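PDB 3V68: putative uncharacterized protein from Pyrococcus furiosus, which belongs to the DUF2666 family and probably binds double-stranded DNA, though its precise role is unknown. Local coordinates for residues Ile2-Glu13 with Arg131-Arg142. Numbering follows the deposited sequence.
Sequences IERILEFTAKHE and RYEEDHINFTAR
Phe-8 and Phe-139 form a non-hydrogen-bonded pair at the middle of a four-stranded antiparallel sheet, where strand 5-12 and strand 136-142 join the two DUF2666 repeats edge to edge; Phe-139 CB meets the edge of the Phe-8 ring (CD1 to CB 4.2 Å). On the same face, two branched side chains fill the hollows left by alanines: Leu-6 CD1 drops onto Ala-141 CB at 3.6 Å, and Ile-137 CD1 onto Ala-10 CB. Phe-8 lies alongside Ile-137, pointing the same way, and its side chain touches Val-36 and Val-40 of helix 26-43. The other face is mostly polar, apart from a patch where Thr-140 CG2 sits against Ile-5 CG2 and Ile-2 CD1. Glu-7 CG stands between its backbone N and carbonyl carbon (chi1 64°), which, with the chain extended beyond CG, carries OE1 over one face of the Arg-131 guanidinium, the two planes 80° apart; the salt bridge runs from OE2 to Arg-131 NH2 at 2.7 Å. Asn-138 ND2 grips Glu-7 OE1 from the anti side at 2.8 Å. Lys-11 lays its CB against His-136 CE1, then bends at its last torsion (chi4 -76°) to bring NZ to Glu-133 O and Asp-135 OD1. A methionine in place of Lys-11 would probably leave the Asp-135 carboxylate without its salt-bridge mate and Glu-133 O without its NZ donor. The His-136 ring is held in its plane at two points of its edge, ND1 donating to Glu-134 O at 2.9 Å and NE2 bonding Thr-9 OG1 at 2.8 Å.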
ATOM      1  N   ILE A   2      -2.249  11.963  24.434  1.00 27.01           N
ATOM      2  CA  ILE A   2      -3.480  11.152  24.683  1.00 27.04           C
ATOM      3  C   ILE A   2      -3.116   9.785  25.267  1.00 27.12           C
ATOM      4  O   ILE A   2      -1.983   9.323  25.116  1.00 27.13           O
ATOM      5  CB  ILE A   2      -4.346  10.994  23.396  1.00 26.99           C
ATOM      6  CG1 ILE A   2      -3.543  10.330  22.267  1.00 27.01           C
ATOM      7  CG2 ILE A   2      -4.906  12.352  22.961  1.00 27.25           C
ATOM      8  CD1 ILE A   2      -4.367   9.937  21.050  1.00 25.69           C
ATOM      9  N   GLU A   3      -4.073   9.147  25.939  1.00 27.06           N
ATOM     10  CA  GLU A   3      -3.828   7.841  26.552  1.00 27.01           C
ATOM     11  C   GLU A   3      -3.847   6.707  25.524  1.00 26.22           C
ATOM     12  O   GLU A   3      -4.244   6.907  24.373  1.00 26.41           O
ATOM     13  CB  GLU A   3      -4.817   7.564  27.695  1.00 27.53           C
ATOM     14  CG  GLU A   3      -4.702   8.514  28.900  1.00 29.55           C
ATOM     15  CD  GLU A   3      -3.299   8.580  29.508  1.00 32.34           C
ATOM     16  OE1 GLU A   3      -2.596   7.544  29.555  1.00 34.24           O
ATOM     17  OE2 GLU A   3      -2.901   9.680  29.950  1.00 33.86           O
ATOM     18  N   ARG A   4      -3.411   5.526  25.959  1.00 25.17           N
ATOM     19  CA  ARG A   4      -3.297   4.346  25.098  1.00 23.95           C
ATOM     20  C   ARG A   4      -4.550   4.076  24.272  1.00 22.69           C
ATOM     21  O   ARG A   4      -5.656   3.986  24.807  1.00 22.87           O
ATOM     22  CB  ARG A   4      -2.943   3.113  25.927  1.00 24.30           C
ATOM     23  CG  ARG A   4      -2.832   1.826  25.119  1.00 24.98           C
ATOM     24  CD  ARG A   4      -2.437   0.670  26.005  1.00 26.65           C
ATOM     25  NE  ARG A   4      -1.054   0.796  26.454  1.00 28.47           N
ATOM     26  CZ  ARG A   4      -0.441  -0.056  27.271  1.00 29.59           C
ATOM     27  NH1 ARG A   4      -1.082  -1.113  27.752  1.00 30.74           N
ATOM     28  NH2 ARG A   4       0.824   0.156  27.611  1.00 30.84           N
ATOM     29  N   ILE A   5      -4.348   3.937  22.967  1.00 20.83           N
ATOM     30  CA  ILE A   5      -5.433   3.722  22.022  1.00 19.19           C
ATOM     31  C   ILE A   5      -4.852   3.189  20.713  1.00 17.91           C
ATOM     32  O   ILE A   5      -3.747   3.556  20.318  1.00 17.33           O
ATOM     33  CB  ILE A   5      -6.237   5.036  21.775  1.00 19.36           C
ATOM     34  CG1 ILE A   5      -7.517   4.761  20.975  1.00 19.53           C
ATOM     35  CG2 ILE A   5      -5.356   6.105  21.111  1.00 19.60           C
ATOM     36  CD1 ILE A   5      -8.477   5.937  20.890  1.00 20.96           C
ATOM     37  N   LEU A   6      -5.595   2.307  20.057  1.00 16.76           N
ATOM     38  CA  LEU A   6      -5.228   1.859  18.727  1.00 15.81           C
ATOM     39  C   LEU A   6      -6.505   1.566  17.977  1.00 15.11           C
ATOM     40  O   LEU A   6      -7.152   0.553  18.225  1.00 14.64           O
ATOM     41  CB  LEU A   6      -4.338   0.619  18.797  1.00 16.00           C
ATOM     42  CG  LEU A   6      -3.654   0.144  17.520  1.00 17.20           C
ATOM     43  CD1 LEU A   6      -2.949   1.294  16.796  1.00 17.47           C
ATOM     44  CD2 LEU A   6      -2.672  -0.967  17.838  1.00 16.94           C
ATOM     45  N   GLU A   7      -6.882   2.468  17.077  1.00 14.49           N
ATOM     46  CA  GLU A   7      -8.160   2.349  16.394  1.00 14.61           C
ATOM     47  C   GLU A   7      -8.141   2.863  14.964  1.00 13.77           C
ATOM     48  O   GLU A   7      -7.385   3.782  14.616  1.00 13.11           O
ATOM     49  CB  GLU A   7      -9.279   3.036  17.184  1.00 15.34           C
ATOM     50  CG  GLU A   7      -9.141   4.537  17.338  1.00 17.90           C
ATOM     51  CD  GLU A   7     -10.401   5.183  17.890  1.00 20.62           C
ATOM     52  OE1 GLU A   7     -10.817   6.223  17.340  1.00 22.98           O
ATOM     53  OE2 GLU A   7     -10.973   4.650  18.871  1.00 21.53           O
ATOM     54  N   PHE A   8      -8.979   2.237  14.145  1.00 13.17           N
ATOM     55  CA  PHE A   8      -9.248   2.692  12.796  1.00 13.08           C
ATOM     56  C   PHE A   8     -10.747   2.651  12.554  1.00 13.33           C
ATOM     57  O   PHE A   8     -11.383   1.617  12.752  1.00 13.53           O
ATOM     58  CB  PHE A   8      -8.537   1.815  11.755  1.00 13.04           C
ATOM     59  CG  PHE A   8      -8.879   2.181  10.342  1.00 12.73           C
ATOM     60  CD1 PHE A   8      -8.316   3.307   9.753  1.00 13.53           C
ATOM     61  CD2 PHE A   8      -9.787   1.418   9.605  1.00 13.57           C
ATOM     62  CE1 PHE A   8      -8.643   3.671   8.451  1.00 12.66           C
ATOM     63  CE2 PHE A   8     -10.117   1.775   8.298  1.00 13.98           C
ATOM     64  CZ  PHE A   8      -9.546   2.902   7.722  1.00 13.64           C
ATOM     65  N   THR A   9     -11.311   3.777  12.131  1.00 13.58           N
ATOM     66  CA  THR A   9     -12.688   3.791  11.639  1.00 14.18           C
ATOM     67  C   THR A   9     -12.756   4.579  10.342  1.00 14.48           C
ATOM     68  O   THR A   9     -11.955   5.488  10.111  1.00 14.34           O
ATOM     69  CB  THR A   9     -13.727   4.359  12.657  1.00 14.29           C
ATOM     70  OG1 THR A   9     -13.502   5.756  12.879  1.00 14.90           O
ATOM     71  CG2 THR A   9     -13.681   3.616  13.992  1.00 15.23           C
ATOM     72  N   ALA A  10     -13.705   4.205   9.492  1.00 15.10           N
ATOM     73  CA  ALA A  10     -13.961   4.916   8.251  1.00 15.96           C
ATOM     74  C   ALA A  10     -15.458   4.951   8.022  1.00 16.76           C
ATOM     75  O   ALA A  10     -16.158   3.975   8.290  1.00 16.75           O
ATOM     76  CB  ALA A  10     -13.260   4.237   7.084  1.00 16.03           C
ATOM     77  N   LYS A  11     -15.941   6.093   7.545  1.00 17.60           N
ATOM     78  CA  LYS A  11     -17.342   6.267   7.198  1.00 18.51           C
ATOM     79  C   LYS A  11     -17.403   7.203   5.999  1.00 18.79           C
ATOM     80  O   LYS A  11     -17.070   8.380   6.109  1.00 18.37           O
ATOM     81  CB  LYS A  11     -18.123   6.838   8.385  1.00 18.83           C
ATOM     82  CG  LYS A  11     -19.581   7.158   8.086  1.00 20.29           C
ATOM     83  CD  LYS A  11     -20.304   7.633   9.338  1.00 22.68           C
ATOM     84  CE  LYS A  11     -21.708   8.120   9.015  1.00 23.84           C
ATOM     85  NZ  LYS A  11     -21.713   9.467   8.376  1.00 25.97           N
ATOM     86  N   HIS A  12     -17.783   6.666   4.845  1.00 19.60           N
ATOM     87  CA  HIS A  12     -17.929   7.472   3.636  1.00 20.91           C
ATOM     88  C   HIS A  12     -18.837   6.766   2.649  1.00 21.83           C
ATOM     89  O   HIS A  12     -18.544   5.653   2.216  1.00 21.80           O
ATOM     90  CB  HIS A  12     -16.568   7.783   2.999  1.00 20.93           C
ATOM     91  CG  HIS A  12     -16.645   8.771   1.878  1.00 21.38           C
ATOM     92  ND1 HIS A  12     -15.913   8.644   0.717  1.00 21.99           N
ATOM     93  CD2 HIS A  12     -17.388   9.893   1.732  1.00 22.55           C
ATOM     94  CE1 HIS A  12     -16.191   9.653  -0.089  1.00 22.86           C
ATOM     95  NE2 HIS A  12     -17.085  10.425   0.503  1.00 22.87           N
ATOM     96  N   GLU A  13     -19.941   7.427   2.299  1.00 23.11           N
ATOM     97  CA  GLU A  13     -21.022   6.802   1.534  1.00 24.43           C
ATOM     98  C   GLU A  13     -21.448   5.512   2.248  1.00 24.48           C
ATOM     99  O   GLU A  13     -21.826   5.551   3.421  1.00 25.12           O
ATOM    100  CB  GLU A  13     -20.612   6.546   0.071  1.00 24.85           C
ATOM    101  CG  GLU A  13     -19.971   7.738  -0.657  1.00 26.87           C
ATOM    102  CD  GLU A  13     -20.965   8.831  -1.026  1.00 29.51           C
ATOM    103  OE1 GLU A  13     -22.090   8.506  -1.463  1.00 31.09           O
ATOM    104  OE2 GLU A  13     -20.612  10.022  -0.892  1.00 31.17           O
ATOM    105  N   ARG A 131     -15.979   6.728  15.293  1.00 31.15           N
ATOM    106  CA  ARG A 131     -15.650   7.738  16.305  1.00 31.00           C
ATOM    107  C   ARG A 131     -16.350   9.082  16.053  1.00 30.66           C
ATOM    108  O   ARG A 131     -16.556   9.866  16.981  1.00 30.83           O
ATOM    109  CB  ARG A 131     -14.124   7.915  16.399  1.00 31.40           C
ATOM    110  CG  ARG A 131     -13.614   8.873  17.495  1.00 32.34           C
ATOM    111  CD  ARG A 131     -14.176   8.555  18.885  1.00 34.41           C
ATOM    112  NE  ARG A 131     -13.658   7.307  19.445  1.00 36.05           N
ATOM    113  CZ  ARG A 131     -12.640   7.226  20.299  1.00 36.43           C
ATOM    114  NH1 ARG A 131     -12.007   8.320  20.707  1.00 37.46           N
ATOM    115  NH2 ARG A 131     -12.254   6.041  20.753  1.00 36.92           N
ATOM    116  N   TYR A 132     -16.721   9.331  14.800  1.00 30.05           N
ATOM    117  CA  TYR A 132     -17.370  10.579  14.412  1.00 29.21           C
ATOM    118  C   TYR A 132     -18.677  10.302  13.687  1.00 28.59           C
ATOM    119  O   TYR A 132     -18.798   9.311  12.965  1.00 28.29           O
ATOM    120  CB  TYR A 132     -16.436  11.413  13.530  1.00 29.39           C
ATOM    121  CG  TYR A 132     -15.111  11.720  14.190  1.00 29.67           C
ATOM    122  CD1 TYR A 132     -14.963  12.837  15.012  1.00 30.04           C
ATOM    123  CD2 TYR A 132     -14.003  10.889  14.000  1.00 29.83           C
ATOM    124  CE1 TYR A 132     -13.748  13.121  15.627  1.00 30.43           C
ATOM    125  CE2 TYR A 132     -12.785  11.164  14.613  1.00 30.31           C
ATOM    126  CZ  TYR A 132     -12.664  12.282  15.424  1.00 30.67           C
ATOM    127  OH  TYR A 132     -11.464  12.563  16.033  1.00 31.12           O
ATOM    128  N   GLU A 133     -19.655  11.181  13.888  1.00 27.92           N
ATOM    129  CA  GLU A 133     -20.966  11.039  13.256  1.00 27.57           C
ATOM    130  C   GLU A 133     -20.923  11.403  11.776  1.00 26.72           C
ATOM    131  O   GLU A 133     -21.624  10.808  10.961  1.00 26.79           O
ATOM    132  CB  GLU A 133     -22.009  11.889  13.979  1.00 27.74           C
ATOM    133  CG  GLU A 133     -22.317  11.418  15.394  1.00 29.53           C
ATOM    134  CD  GLU A 133     -23.510  12.129  16.002  1.00 31.27           C
ATOM    135  OE1 GLU A 133     -23.352  12.740  17.081  1.00 32.48           O
ATOM    136  OE2 GLU A 133     -24.604  12.081  15.400  1.00 32.54           O
ATOM    137  N   GLU A 134     -20.102  12.389  11.438  1.00 25.79           N
ATOM    138  CA  GLU A 134     -19.914  12.783  10.049  1.00 24.91           C
ATOM    139  C   GLU A 134     -19.023  11.778   9.336  1.00 23.72           C
ATOM    140  O   GLU A 134     -18.279  11.032   9.981  1.00 23.50           O
ATOM    141  CB  GLU A 134     -19.317  14.191   9.947  1.00 25.39           C
ATOM    142  CG  GLU A 134     -18.217  14.500  10.954  1.00 27.17           C
ATOM    143  CD  GLU A 134     -18.747  15.014  12.280  1.00 29.22           C
ATOM    144  OE1 GLU A 134     -19.517  15.999  12.278  1.00 31.13           O
ATOM    145  OE2 GLU A 134     -18.386  14.437  13.327  1.00 30.20           O
ATOM    146  N   ASP A 135     -19.115  11.758   8.009  1.00 22.36           N
ATOM    147  CA  ASP A 135     -18.198  10.988   7.175  1.00 21.14           C
ATOM    148  C   ASP A 135     -16.763  11.363   7.530  1.00 19.89           C
ATOM    149  O   ASP A 135     -16.465  12.533   7.779  1.00 19.73           O
ATOM    150  CB  ASP A 135     -18.465  11.253   5.688  1.00 21.28           C
ATOM    151  CG  ASP A 135     -19.664  10.482   5.150  1.00 22.03           C
ATOM    152  OD1 ASP A 135     -20.322   9.743   5.916  1.00 22.27           O
ATOM    153  OD2 ASP A 135     -19.953  10.623   3.942  1.00 23.03           O
ATOM    154  N   HIS A 136     -15.879  10.368   7.565  1.00 18.57           N
ATOM    155  CA  HIS A 136     -14.513  10.580   8.040  1.00 17.38           C
ATOM    156  C   HIS A 136     -13.607   9.388   7.759  1.00 16.77           C
ATOM    157  O   HIS A 136     -14.074   8.289   7.459  1.00 16.61           O
ATOM    158  CB  HIS A 136     -14.511  10.819   9.555  1.00 17.16           C
ATOM    159  CG  HIS A 136     -14.863   9.598  10.346  1.00 16.74           C
ATOM    160  ND1 HIS A 136     -16.166   9.209  10.565  1.00 16.39           N
ATOM    161  CD2 HIS A 136     -14.083   8.653  10.925  1.00 15.85           C
ATOM    162  CE1 HIS A 136     -16.176   8.091  11.271  1.00 16.91           C
ATOM    163  NE2 HIS A 136     -14.924   7.729  11.496  1.00 17.54           N
ATOM    164  N   ILE A 137     -12.305   9.634   7.874  1.00 16.03           N
ATOM    165  CA  ILE A 137     -11.299   8.591   8.023  1.00 15.59           C
ATOM    166  C   ILE A 137     -10.605   8.869   9.351  1.00 14.92           C
ATOM    167  O   ILE A 137     -10.271  10.015   9.645  1.00 14.58           O
ATOM    168  CB  ILE A 137     -10.241   8.636   6.888  1.00 15.73           C
ATOM    169  CG1 ILE A 137     -10.899   8.701   5.495  1.00 16.90           C
ATOM    170  CG2 ILE A 137      -9.247   7.469   7.020  1.00 16.32           C
ATOM    171  CD1 ILE A 137     -11.696   7.472   5.090  1.00 18.39           C
ATOM    172  N   ASN A 138     -10.391   7.830  10.153  1.00 14.40           N
ATOM    173  CA  ASN A 138      -9.744   7.995  11.454  1.00 14.26           C
ATOM    174  C   ASN A 138      -8.782   6.859  11.804  1.00 13.59           C
ATOM    175  O   ASN A 138      -9.212   5.733  12.066  1.00 13.69           O
ATOM    176  CB  ASN A 138     -10.806   8.174  12.553  1.00 14.80           C
ATOM    177  CG  ASN A 138     -10.245   7.995  13.953  1.00 15.95           C
ATOM    178  OD1 ASN A 138      -9.151   8.467  14.268  1.00 17.29           O
ATOM    179  ND2 ASN A 138     -10.996   7.296  14.801  1.00 18.67           N
ATOM    180  N   PHE A 139      -7.485   7.162  11.790  1.00 12.92           N
ATOM    181  CA  PHE A 139      -6.467   6.279  12.354  1.00 12.48           C
ATOM    182  C   PHE A 139      -5.835   6.981  13.544  1.00 12.78           C
ATOM    183  O   PHE A 139      -5.183   8.014  13.390  1.00 12.33           O
ATOM    184  CB  PHE A 139      -5.386   5.919  11.324  1.00 12.35           C
ATOM    185  CG  PHE A 139      -4.319   4.987  11.855  1.00 11.79           C
ATOM    186  CD1 PHE A 139      -4.473   3.613  11.746  1.00 12.19           C
ATOM    187  CD2 PHE A 139      -3.168   5.484  12.471  1.00 12.81           C
ATOM    188  CE1 PHE A 139      -3.504   2.740  12.228  1.00 12.92           C
ATOM    189  CE2 PHE A 139      -2.189   4.621  12.967  1.00 13.01           C
ATOM    190  CZ  PHE A 139      -2.360   3.240  12.846  1.00 12.71           C
ATOM    191  N   THR A 140      -6.019   6.409  14.728  1.00 13.24           N
ATOM    192  CA  THR A 140      -5.476   6.992  15.947  1.00 14.04           C
ATOM    193  C   THR A 140      -4.702   5.930  16.704  1.00 14.35           C
ATOM    194  O   THR A 140      -5.230   4.852  16.992  1.00 14.43           O
ATOM    195  CB  THR A 140      -6.595   7.597  16.832  1.00 14.23           C
ATOM    196  OG1 THR A 140      -7.235   8.663  16.127  1.00 16.01           O
ATOM    197  CG2 THR A 140      -6.030   8.143  18.135  1.00 15.17           C
ATOM    198  N   ALA A 141      -3.442   6.235  16.997  1.00 14.77           N
ATOM    199  CA  ALA A 141      -2.569   5.318  17.708  1.00 15.56           C
ATOM    200  C   ALA A 141      -1.788   6.036  18.790  1.00 16.44           C
ATOM    201  O   ALA A 141      -1.139   7.051  18.528  1.00 16.21           O
ATOM    202  CB  ALA A 141      -1.610   4.637  16.734  1.00 15.50           C
ATOM    203  N   ARG A 142      -1.874   5.516  20.010  1.00 17.68           N
ATOM    204  CA  ARG A 142      -0.939   5.885  21.062  1.00 19.51           C
ATOM    205  C   ARG A 142      -0.560   4.642  21.856  1.00 19.96           C
ATOM    206  O   ARG A 142      -1.412   4.000  22.478  1.00 20.12           O
ATOM    207  CB  ARG A 142      -1.506   6.971  21.978  1.00 19.62           C
ATOM    208  CG  ARG A 142      -0.427   7.678  22.818  1.00 22.04           C
ATOM    209  CD  ARG A 142      -0.109   6.933  24.115  1.00 25.03           C
ATOM    210  NE  ARG A 142       1.123   7.414  24.741  1.00 27.64           N
ATOM    211  CZ  ARG A 142       1.450   7.226  26.017  1.00 29.14           C
ATOM    212  NH1 ARG A 142       0.636   6.566  26.835  1.00 30.55           N
ATOM    213  NH2 ARG A 142       2.596   7.706  26.482  1.00 29.68           N
TER
HETATM  214  O   HOH W   1     -21.940   7.725   5.119  1.00 35.97           O